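Local coordinates for carbonic anhydrase (Coccomyxa sp. PA, PDB 3UCJ), which probably catalyses the reversible hydration of carbon dioxide to hydrogencarbonate as a zinc-dependent beta-class carbonic anhydrase and is inhibited by the sulfonamide acetazolamide, bound here, at residues Val52-Leu57 and Val65-Asn70; Lys96-Cys101 and Gln179-His184; Gly102-Gly107 and Val187-Thr192; Gln161-Cys166 and Leu212-Lys217. All coordinates share one frame; numbering follows the deposited sequence.

In the fold
Interactions 1, 2 and 3 reach the parallel part of one mixed sheet, ordered 65-70, 42-47, 97-103, 182-189 and, antiparallel, 194-202. Interactions 2 and 3 lie on the same strand pair, their centres about 20 Å apart: interaction 2 ties the start of the pair and interaction 3 its end, where His-103 and, in the following loop, Cys-106 bind zinc. Interaction 1, centred about 13 Å from interaction 3, brings Val-52 against His-103 and Tyr-188, its side chain about 6 Å from the zinc ion. Interaction 4 is centred about 13 Å from interaction 2; helix 146-167 lays Val-162 on Val-100 and, through Val-162, Phe-163 and Cys-166, meets residues 212-217, away from the active site.

Interaction 1: Val52-Leu57 and Val65-Asn70; sequences VSPAQL and VFVQRN
Pro-54, Ala-55 and the residues leading into them run past strand 65-70 in nearly the reverse direction, 156° between the two end-to-end lines, with CA atoms 6.9 Å apart at Ala-55 and Val-65 and wider toward Ser-53 and Arg-69. The contact belongs to the beta-alpha-beta unit formed by strand 42-47, short helix 54-57 and strand 65-70, and no hydrogen bond joins the two segments. Pro-54, the first helical residue, points its ring at the strand; its CG lies 3.8 Å from CG2 of Val-67, the methyl set anti to that valine's carbonyl carbon. The next residue, Ala-55, brings CB to CG1 of Val-65 more loosely, at 4.4 Å. Val-65 and Val-67 lie on the strand face turned to helix 54-57, and Val-65 also packs on Tyr-42 and Tyr-44 of strand 42-47. Arg-69 comes to Pro-54 from the opposite direction, its CD 4.1 Å from the proline CD. A bend at chi3 (69°) turns the guanidinium so that one face lies against Val-52 O. Its NE is hydrogen-bonded to Cys-47 O, the backbone of a zinc-binding residue, and NH2 more weakly to Ala-48 O. Across the contact the carbonyl of Val-52 meets the flat cation face-on instead of at an N-H: Val-52 O stands over the centre of the guanidinium, 3.0 Å from Arg-69 CZ.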
# COMPACT_ATOMS: atom_id res chain seq x y z
N VAL A 52 -14.77 4.42 20.53
CA VAL A 52 -14.60 2.97 20.66
C VAL A 52 -13.16 2.60 21.12
O VAL A 52 -12.28 2.29 20.26
CB VAL A 52 -14.90 2.22 19.32
CG1 VAL A 52 -15.03 0.69 19.55
CG2 VAL A 52 -16.18 2.83 18.61
N SER A 53 -12.95 2.57 22.45
CA SER A 53 -11.60 2.31 22.99
C SER A 53 -11.49 0.89 23.60
O SER A 53 -12.12 0.62 24.64
CB SER A 53 -11.30 3.36 24.03
OG SER A 53 -10.12 2.99 24.71
N PRO A 54 -10.71 -0.01 22.97
CA PRO A 54 -10.83 -1.40 23.35
C PRO A 54 -10.39 -1.65 24.81
O PRO A 54 -11.06 -2.42 25.55
CB PRO A 54 -9.88 -2.12 22.37
CG PRO A 54 -9.14 -1.08 21.68
CD PRO A 54 -9.98 0.15 21.70
N ALA A 55 -9.31 -0.99 25.26
CA ALA A 55 -8.88 -1.30 26.65
C ALA A 55 -9.88 -0.78 27.70
O ALA A 55 -10.21 -1.51 28.64
CB ALA A 55 -7.42 -0.85 26.95
N GLN A 56 -10.36 0.43 27.53
CA GLN A 56 -11.48 0.95 28.34
C GLN A 56 -12.68 0.02 28.29
O GLN A 56 -13.11 -0.51 29.35
CB GLN A 56 -11.93 2.36 27.90
CG GLN A 56 -10.79 3.36 27.91
CD GLN A 56 -11.26 4.76 28.20
OE1 GLN A 56 -12.26 5.27 27.60
NE2 GLN A 56 -10.58 5.42 29.15
N LEU A 57 -13.21 -0.27 27.09
CA LEU A 57 -14.49 -0.99 27.07
C LEU A 57 -14.42 -2.42 27.59
O LEU A 57 -15.45 -2.99 28.02
CB LEU A 57 -15.17 -0.94 25.70
CG LEU A 57 -14.55 -1.77 24.58
CD1 LEU A 57 -15.29 -3.03 24.51
CD2 LEU A 57 -14.67 -0.96 23.25
N VAL A 65 -4.00 -6.12 25.65
CA VAL A 65 -4.52 -6.14 24.31
C VAL A 65 -3.73 -5.24 23.36
O VAL A 65 -3.63 -4.06 23.57
CB VAL A 65 -6.03 -5.85 24.29
CG1 VAL A 65 -6.31 -4.52 24.84
CG2 VAL A 65 -6.60 -5.95 22.91
N PHE A 66 -3.16 -5.87 22.36
CA PHE A 66 -2.43 -5.25 21.28
C PHE A 66 -3.49 -4.76 20.29
O PHE A 66 -4.42 -5.45 20.03
CB PHE A 66 -1.58 -6.31 20.62
CG PHE A 66 -0.42 -5.79 19.83
CD1 PHE A 66 0.83 -5.73 20.37
CD2 PHE A 66 -0.57 -5.46 18.52
CE1 PHE A 66 1.88 -5.33 19.64
CE2 PHE A 66 0.48 -5.05 17.80
CZ PHE A 66 1.71 -4.98 18.35
N VAL A 67 -3.31 -3.57 19.74
CA VAL A 67 -4.36 -2.91 18.99
C VAL A 67 -4.00 -2.36 17.60
O VAL A 67 -3.07 -1.66 17.46
CB VAL A 67 -4.96 -1.78 19.81
CG1 VAL A 67 -5.92 -1.00 19.00
CG2 VAL A 67 -5.61 -2.31 21.06
N GLN A 68 -4.79 -2.74 16.61
CA GLN A 68 -4.85 -2.08 15.32
C GLN A 68 -6.19 -1.36 15.20
O GLN A 68 -7.19 -1.94 15.42
CB GLN A 68 -4.69 -3.08 14.19
CG GLN A 68 -5.36 -2.73 12.90
CD GLN A 68 -4.58 -1.79 12.01
OE1 GLN A 68 -5.04 -1.41 10.98
NE2 GLN A 68 -3.40 -1.47 12.40
N ARG A 69 -6.17 -0.08 14.84
CA ARG A 69 -7.47 0.59 14.67
C ARG A 69 -7.32 1.42 13.39
O ARG A 69 -6.32 2.07 13.20
CB ARG A 69 -7.74 1.55 15.85
CG ARG A 69 -8.33 0.74 17.06
CD ARG A 69 -8.44 1.72 18.23
NE ARG A 69 -9.49 2.76 18.03
CZ ARG A 69 -9.86 3.62 18.97
NH1 ARG A 69 -9.28 3.63 20.19
NH2 ARG A 69 -10.76 4.50 18.67
N ASN A 70 -8.29 1.22 12.50
CA ASN A 70 -8.27 1.99 11.22
C ASN A 70 -9.72 2.33 10.86
O ASN A 70 -10.66 1.84 11.51
CB ASN A 70 -7.58 1.13 10.10
CG ASN A 70 -8.37 -0.16 9.77
OD1 ASN A 70 -9.55 -0.14 9.35
ND2 ASN A 70 -7.70 -1.30 9.88

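Interaction 2: Lys96-Cys101 and Gln179-His184; sequences KHILVC and QPLSVH
Chi1 of 67° sets Ser-182 OG between its own backbone N and carbonyl carbon, while His-97 and His-184 each hold CG anti to the carbonyl carbon, beside the backbone N, and the three polar groups converge on one face of the sheet. Ser-182 OG sits between the rings: it is hydrogen-bonded to His-97 ND1 at 2.8 Å, at the ring edge and in its plane, and to His-184 NE2 at 2.7 Å. The two imidazoles meet obliquely, planes at 74°, and Lys-96 CB covers one face of the His-97 ring. Beneath them strands 97-101 and 182-184 run parallel, 16° apart in direction, as neighbours in the central sheet of the beta-carbonic anhydrase fold. Their ladder is regular: Ser-182 N donates to Lys-96 O, Ile-98 N to Ser-182 O, His-184 N to Ile-98 O, and Val-100 N to His-184 O, the last at 2.8 Å. Farther along the histidine face, Leu-99 CD2 lies 4.0 Å from His-184 CB, and Leu-9 of a neighbouring subunit packs on both residues. The other face is apolar. Ile-98 CD1 crosses to Leu-181 CD1 at 3.9 Å, and Val-100 CG2 reaches Val-183 CG1 at 4.2 Å, under helices 146-167 and 169-176. The hydroxyl is thus gripped by two imidazole nitrogens, which probably restrains the turn of both rings; because it has a single hydrogen to give, at least one of His-97 ND1 and His-184 NE2 probably carries a proton, and the protonation of the two rings is likely to be linked.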
# COMPACT_ATOMS: atom_id res chain seq x y z
N LYS A 96 -3.32 -15.48 21.75
CA LYS A 96 -4.28 -16.59 21.64
C LYS A 96 -5.59 -16.26 20.95
O LYS A 96 -6.22 -17.19 20.41
CB LYS A 96 -4.62 -17.07 23.08
CG LYS A 96 -3.34 -17.66 23.79
CD LYS A 96 -3.75 -18.30 25.16
CE LYS A 96 -2.51 -18.82 25.84
NZ LYS A 96 -2.87 -18.88 27.28
N HIS A 97 -6.01 -15.00 21.00
CA HIS A 97 -7.35 -14.62 20.54
C HIS A 97 -7.26 -13.30 19.69
O HIS A 97 -6.66 -12.32 20.15
CB HIS A 97 -8.26 -14.31 21.73
CG HIS A 97 -8.18 -15.31 22.84
ND1 HIS A 97 -8.48 -16.66 22.65
CD2 HIS A 97 -7.79 -15.19 24.15
CE1 HIS A 97 -8.32 -17.31 23.80
NE2 HIS A 97 -7.92 -16.44 24.73
N ILE A 98 -8.02 -13.26 18.61
CA ILE A 98 -8.03 -12.00 17.77
C ILE A 98 -9.52 -11.56 17.79
O ILE A 98 -10.38 -12.34 17.42
CB ILE A 98 -7.62 -12.33 16.38
CG1 ILE A 98 -6.15 -12.77 16.28
CG2 ILE A 98 -7.84 -11.02 15.53
CD1 ILE A 98 -5.79 -13.45 14.99
N LEU A 99 -9.77 -10.35 18.25
CA LEU A 99 -11.10 -9.81 18.33
C LEU A 99 -11.24 -8.88 17.11
O LEU A 99 -10.43 -7.96 16.97
CB LEU A 99 -11.17 -8.96 19.58
CG LEU A 99 -10.84 -9.62 20.96
CD1 LEU A 99 -10.81 -8.57 22.07
CD2 LEU A 99 -11.91 -10.74 21.15
N VAL A 100 -12.22 -9.14 16.24
CA VAL A 100 -12.47 -8.26 15.10
C VAL A 100 -13.73 -7.57 15.48
O VAL A 100 -14.80 -8.20 15.48
CB VAL A 100 -12.66 -9.12 13.83
CG1 VAL A 100 -13.03 -8.22 12.52
CG2 VAL A 100 -11.41 -9.96 13.58
N CYS A 101 -13.60 -6.30 15.71
CA CYS A 101 -14.71 -5.56 16.29
C CYS A 101 -15.23 -4.51 15.36
O CYS A 101 -14.50 -3.56 15.07
CB CYS A 101 -14.23 -4.90 17.59
SG CYS A 101 -15.64 -4.18 18.51
N GLN A 179 -0.60 -23.93 16.11
CA GLN A 179 -0.65 -22.95 17.14
C GLN A 179 -2.08 -22.60 17.43
O GLN A 179 -2.87 -22.41 16.50
CB GLN A 179 0.13 -21.71 16.67
CG GLN A 179 0.17 -20.60 17.66
CD GLN A 179 0.99 -19.44 17.07
OE1 GLN A 179 1.92 -19.63 16.30
NE2 GLN A 179 0.62 -18.27 17.44
N PRO A 180 -2.44 -22.57 18.74
CA PRO A 180 -3.79 -22.28 19.14
C PRO A 180 -4.06 -20.79 18.90
O PRO A 180 -3.35 -19.90 19.41
CB PRO A 180 -3.83 -22.53 20.64
CG PRO A 180 -2.50 -23.18 21.02
CD PRO A 180 -1.55 -22.86 19.90
N LEU A 181 -5.14 -20.54 18.19
CA LEU A 181 -5.45 -19.13 17.80
C LEU A 181 -6.93 -19.12 17.53
O LEU A 181 -7.38 -19.82 16.68
CB LEU A 181 -4.61 -18.81 16.54
CG LEU A 181 -4.66 -17.28 16.13
CD1 LEU A 181 -4.32 -16.33 17.25
CD2 LEU A 181 -3.69 -17.23 14.95
N SER A 182 -7.68 -18.29 18.23
CA SER A 182 -9.08 -18.12 17.93
C SER A 182 -9.40 -16.69 17.35
O SER A 182 -8.70 -15.74 17.66
CB SER A 182 -9.88 -18.31 19.20
OG SER A 182 -9.66 -17.32 20.18
N VAL A 183 -10.51 -16.59 16.62
CA VAL A 183 -10.91 -15.32 15.90
C VAL A 183 -12.38 -15.13 16.25
O VAL A 183 -13.17 -16.12 16.27
CB VAL A 183 -10.68 -15.49 14.42
CG1 VAL A 183 -11.03 -14.12 13.66
CG2 VAL A 183 -9.20 -15.90 14.12
N HIS A 184 -12.71 -13.92 16.68
CA HIS A 184 -14.02 -13.51 17.18
C HIS A 184 -14.63 -12.36 16.45
O HIS A 184 -13.98 -11.28 16.36
CB HIS A 184 -13.87 -13.14 18.64
CG HIS A 184 -13.15 -14.21 19.43
ND1 HIS A 184 -13.82 -15.22 20.10
CD2 HIS A 184 -11.82 -14.49 19.55
CE1 HIS A 184 -12.94 -16.02 20.67
NE2 HIS A 184 -11.72 -15.62 20.34

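Interaction 3: Gly102-Gly107 and Val187-Thr192. With ZN (zinc ion), chain C; AZM (5-acetamido-1,3,4-thiadiazole-2-sulfonamide), chain D.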
# COMPACT_ATOMS: atom_id res chain seq x y z
N GLY A 102 -16.48 -4.62 14.90
CA GLY A 102 -17.07 -3.43 14.25
C GLY A 102 -17.90 -2.64 15.27
O GLY A 102 -17.99 -3.03 16.45
N HIS A 103 -18.56 -1.58 14.83
CA HIS A 103 -19.44 -0.85 15.77
C HIS A 103 -20.65 -0.22 15.03
O HIS A 103 -20.54 0.28 13.89
CB HIS A 103 -18.67 0.24 16.52
CG HIS A 103 -18.25 1.38 15.66
ND1 HIS A 103 -18.92 2.59 15.59
CD2 HIS A 103 -17.20 1.49 14.80
CE1 HIS A 103 -18.27 3.40 14.76
NE2 HIS A 103 -17.23 2.76 14.27
N TYR A 104 -21.83 -0.17 15.70
CA TYR A 104 -22.99 0.53 15.10
C TYR A 104 -22.70 1.99 15.01
O TYR A 104 -21.85 2.51 15.74
CB TYR A 104 -24.27 0.24 15.95
CG TYR A 104 -24.60 -1.24 15.85
CD1 TYR A 104 -24.51 -2.07 16.96
CD2 TYR A 104 -24.93 -1.82 14.60
CE1 TYR A 104 -24.85 -3.39 16.89
CE2 TYR A 104 -25.25 -3.16 14.51
CZ TYR A 104 -25.18 -3.95 15.66
OH TYR A 104 -25.47 -5.24 15.59
N ASN A 105 -23.37 2.68 14.08
CA ASN A 105 -23.14 4.10 13.88
C ASN A 105 -21.72 4.40 13.28
O ASN A 105 -21.16 5.48 13.47
CB ASN A 105 -23.45 4.99 15.15
CG ASN A 105 -23.74 6.44 14.79
OD1 ASN A 105 -22.99 7.37 15.13
ND2 ASN A 105 -24.93 6.66 14.15
N CYS A 106 -21.20 3.43 12.54
CA CYS A 106 -19.85 3.53 11.93
C CYS A 106 -20.03 4.26 10.63
O CYS A 106 -20.58 3.71 9.69
CB CYS A 106 -19.33 2.11 11.68
SG CYS A 106 -17.64 2.24 10.83
N GLY A 107 -19.60 5.50 10.63
CA GLY A 107 -19.61 6.32 9.47
C GLY A 107 -18.85 5.76 8.29
O GLY A 107 -19.19 6.11 7.14
N VAL A 187 -19.30 -6.80 17.91
CA VAL A 187 -19.77 -5.48 17.48
C VAL A 187 -20.07 -4.62 18.74
O VAL A 187 -20.52 -5.18 19.77
CB VAL A 187 -21.00 -5.61 16.54
CG1 VAL A 187 -22.21 -6.25 17.30
CG2 VAL A 187 -21.32 -4.26 15.99
N TYR A 188 -19.75 -3.34 18.72
CA TYR A 188 -19.96 -2.46 19.84
C TYR A 188 -21.02 -1.40 19.53
O TYR A 188 -21.06 -0.88 18.42
CB TYR A 188 -18.63 -1.79 20.13
CG TYR A 188 -18.60 -0.75 21.18
CD1 TYR A 188 -18.57 -1.10 22.53
CD2 TYR A 188 -18.56 0.59 20.85
CE1 TYR A 188 -18.48 -0.18 23.51
CE2 TYR A 188 -18.47 1.55 21.83
CZ TYR A 188 -18.45 1.13 23.18
OH TYR A 188 -18.35 2.03 24.16
N THR A 189 -21.78 -1.00 20.54
CA THR A 189 -22.79 0.09 20.38
C THR A 189 -22.33 1.35 21.10
O THR A 189 -22.27 1.36 22.33
CB THR A 189 -24.18 -0.35 20.87
OG1 THR A 189 -24.52 -1.54 20.16
CG2 THR A 189 -25.21 0.75 20.59
N PRO A 190 -21.90 2.40 20.36
CA PRO A 190 -21.33 3.52 21.05
C PRO A 190 -22.33 4.08 22.08
O PRO A 190 -21.90 4.55 23.14
CB PRO A 190 -21.11 4.56 19.92
CG PRO A 190 -20.82 3.70 18.73
CD PRO A 190 -21.68 2.48 18.89
N GLY A 191 -23.63 4.06 21.75
CA GLY A 191 -24.61 4.75 22.57
C GLY A 191 -25.01 4.00 23.83
O GLY A 191 -25.73 4.58 24.65
N THR A 192 -24.56 2.76 23.99
CA THR A 192 -24.76 1.97 25.21
C THR A 192 -23.46 1.41 25.85
O THR A 192 -23.48 0.89 26.99
CB THR A 192 -25.67 0.77 24.95
OG1 THR A 192 -24.98 -0.21 24.12
CG2 THR A 192 -27.03 1.23 24.28
ZN ZN C . -16.29 3.35 12.50
C1 AZM D . -16.17 7.24 10.33
C2 AZM D . -16.59 8.28 8.18
C3 AZM D . -15.97 8.36 5.88
C4 AZM D . -15.95 9.19 4.61
N1 AZM D . -16.53 5.25 12.23
N2 AZM D . -17.53 8.58 9.14
N3 AZM D . -17.28 7.96 10.47
N4 AZM D . -16.82 8.71 6.85
O1 AZM D . -14.96 7.16 12.64
O2 AZM D . -14.57 5.49 10.95
O3 AZM D . -15.19 7.38 6.07
S1 AZM D . -15.54 6.36 11.69
S2 AZM D . -15.33 7.29 8.76
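The zinc site of this beta-carbonic anhydrase is built at the end of strand 97-103, where His-103 NE2 binds the metal at 2.1 Å and Cys-106 SG at 2.4 Å. Cys-47 supplies a third protein ligand and the sulfonamide nitrogen N1 of acetazolamide the fourth, 1.9 Å from zinc. His-103 is aimed by its other nitrogen: ND1 donates to Tyr-104 O, approaching from above the carbonyl plane, and Pro-190 CG lies beside it at 3.8 Å. Gly-107 CA comes within 3.0 Å of the inhibitor's N3. This metal-bearing loop leaves a parallel strand pair of the central sheet, in which Tyr-188 N bonds to Gly-102 O and Tyr-104 N to Tyr-188 O. The Tyr-104 ring reaches back over strand 182-189: Val-187 CG2 makes a CH-pi contact over one face, 3.9 Å from the ring centroid, while Thr-189 OG1 lies at the edge, in plane, 3.2 Å from Tyr-104 CD1. With an alanine at Tyr-104, Val-187 would probably lose its aromatic cover, and Glu-155 and Lys-196 their bonds to the hydroxyl OH. Pro-190 CD abuts Tyr-104 O at 3.2 Å, against the carbonyl that also receives His-103 ND1.

Interaction 4: Gln161-Cys166 and Leu212-Lys217; sequences QVFNVC and LRADLK
Phe-163 projects from helix 146-167 with CG anti to its backbone N (chi1 -178°), which carries the ring out to the turn between Leu-212 and Leu-216. Leu-216 CD1 lies over one face in a CH-pi contact, 4.2 Å from the ring centroid and 27° off the normal. The rim carrying CD1 and CE1 is turned to the passing chain: the carbonyl carbon of Asp-215 lies at the ring edge in its plane, Leu-216 CA is 3.6 Å from Phe-163 CE1, and Ala-214 CB comes obliquely to the same CE1 at 3.7 Å. Leu-212 CD1 approaches Phe-163 CD1, also obliquely, at 3.9 Å. Leu-212 forks between two helix residues, its second methyl, CD2, crossing to Val-162 CG1 at 3.9 Å. One turn along the helix, Cys-166 CB meets the other methyl of Leu-216, CD2, at 3.6 Å, and the two branches of that leucine thus divide between ring and cysteine. Replacing Phe-163 by an alanine would probably open a gap between Leu-212, Ala-214 and Leu-216 and leave the last of these without the ring beneath its CD1. Asp-215, the N-cap of helix 216-220, directs OD2 to Gln-218 N and so starts the helix that presents Leu-216. On the sheet side of helix 146-167, Val-162 packs on Val-100 and Val-183, while Val-162, Cys-166 and Leu-212 all reach Ile-202 of strand 194-202. A long helix on the beta-sheet with a C-terminal segment packed on it is the alpha/beta layering of this beta-carbonic anhydrase.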
# COMPACT_ATOMS: atom_id res chain seq x y z
N GLN A 161 -14.64 -9.29 7.66
CA GLN A 161 -13.29 -9.01 8.18
C GLN A 161 -12.87 -10.21 9.03
O GLN A 161 -11.69 -10.59 9.03
CB GLN A 161 -13.17 -7.67 8.94
CG GLN A 161 -13.60 -6.45 8.07
CD GLN A 161 -13.02 -6.45 6.62
OE1 GLN A 161 -11.84 -6.83 6.41
NE2 GLN A 161 -13.88 -6.04 5.59
N VAL A 162 -13.83 -10.88 9.65
CA VAL A 162 -13.47 -12.16 10.32
C VAL A 162 -12.99 -13.16 9.34
O VAL A 162 -11.94 -13.86 9.58
CB VAL A 162 -14.67 -12.73 11.17
CG1 VAL A 162 -14.42 -14.23 11.53
CG2 VAL A 162 -14.85 -11.86 12.36
N PHE A 163 -13.68 -13.28 8.20
CA PHE A 163 -13.19 -14.21 7.17
C PHE A 163 -11.78 -13.81 6.69
O PHE A 163 -10.86 -14.68 6.51
CB PHE A 163 -14.18 -14.20 5.93
CG PHE A 163 -13.78 -15.17 4.85
CD1 PHE A 163 -14.41 -16.43 4.79
CD2 PHE A 163 -12.87 -14.82 3.84
CE1 PHE A 163 -14.11 -17.35 3.81
CE2 PHE A 163 -12.51 -15.78 2.79
CZ PHE A 163 -13.13 -17.06 2.80
N ASN A 164 -11.59 -12.50 6.49
CA ASN A 164 -10.25 -12.09 6.01
C ASN A 164 -9.13 -12.44 7.03
O ASN A 164 -8.05 -12.83 6.62
CB ASN A 164 -10.24 -10.56 5.75
CG ASN A 164 -11.03 -10.24 4.46
OD1 ASN A 164 -11.23 -11.14 3.67
ND2 ASN A 164 -11.60 -9.03 4.35
N VAL A 165 -9.42 -12.29 8.31
CA VAL A 165 -8.42 -12.62 9.35
C VAL A 165 -8.20 -14.17 9.25
O VAL A 165 -7.03 -14.65 9.17
CB VAL A 165 -8.90 -12.20 10.72
CG1 VAL A 165 -8.05 -12.89 11.92
CG2 VAL A 165 -8.87 -10.64 10.92
N CYS A 166 -9.27 -14.97 9.23
CA CYS A 166 -9.10 -16.41 9.10
C CYS A 166 -8.37 -16.88 7.85
O CYS A 166 -7.57 -17.86 7.89
CB CYS A 166 -10.44 -17.18 9.20
SG CYS A 166 -11.23 -16.91 10.77
N LEU A 212 -18.91 -19.54 9.40
CA LEU A 212 -18.83 -18.50 8.34
C LEU A 212 -19.70 -18.83 7.13
O LEU A 212 -19.70 -19.94 6.66
CB LEU A 212 -17.34 -18.30 7.89
CG LEU A 212 -16.39 -17.79 8.98
CD1 LEU A 212 -14.96 -17.73 8.42
CD2 LEU A 212 -16.90 -16.40 9.46
N ARG A 213 -20.44 -17.85 6.62
CA ARG A 213 -21.27 -18.01 5.42
C ARG A 213 -20.41 -18.36 4.23
O ARG A 213 -20.63 -19.37 3.55
CB ARG A 213 -21.96 -16.69 5.09
CG ARG A 213 -23.35 -16.41 5.73
CD ARG A 213 -24.24 -15.56 4.73
NE ARG A 213 -24.43 -16.26 3.42
CZ ARG A 213 -25.61 -16.44 2.79
NH1 ARG A 213 -26.74 -15.98 3.31
NH2 ARG A 213 -25.67 -17.09 1.63
N ALA A 214 -19.40 -17.51 3.95
CA ALA A 214 -18.44 -17.80 2.90
C ALA A 214 -17.62 -19.08 3.21
O ALA A 214 -17.38 -19.39 4.36
CB ALA A 214 -17.52 -16.60 2.67
N ASP A 215 -17.20 -19.78 2.17
CA ASP A 215 -16.55 -21.08 2.28
C ASP A 215 -15.02 -20.96 2.36
O ASP A 215 -14.31 -20.87 1.33
CB ASP A 215 -16.97 -21.93 1.05
CG ASP A 215 -16.52 -23.42 1.12
OD1 ASP A 215 -17.06 -24.19 0.25
OD2 ASP A 215 -15.61 -23.83 1.89
N LEU A 216 -14.53 -20.96 3.59
CA LEU A 216 -13.08 -20.84 3.83
C LEU A 216 -12.33 -22.02 3.27
O LEU A 216 -11.21 -21.89 2.74
CB LEU A 216 -12.77 -20.61 5.31
CG LEU A 216 -11.31 -20.29 5.75
CD1 LEU A 216 -10.73 -19.02 4.93
CD2 LEU A 216 -11.17 -20.08 7.26
N LYS A 217 -12.89 -23.24 3.47
CA LYS A 217 -12.22 -24.40 2.91
C LYS A 217 -11.98 -24.33 1.37
O LYS A 217 -10.85 -24.64 0.87
CB LYS A 217 -12.96 -25.75 3.30
CG LYS A 217 -12.30 -26.96 2.64
CD LYS A 217 -12.93 -28.31 3.13
CE LYS A 217 -12.44 -29.52 2.28
NZ LYS A 217 -13.22 -30.75 2.78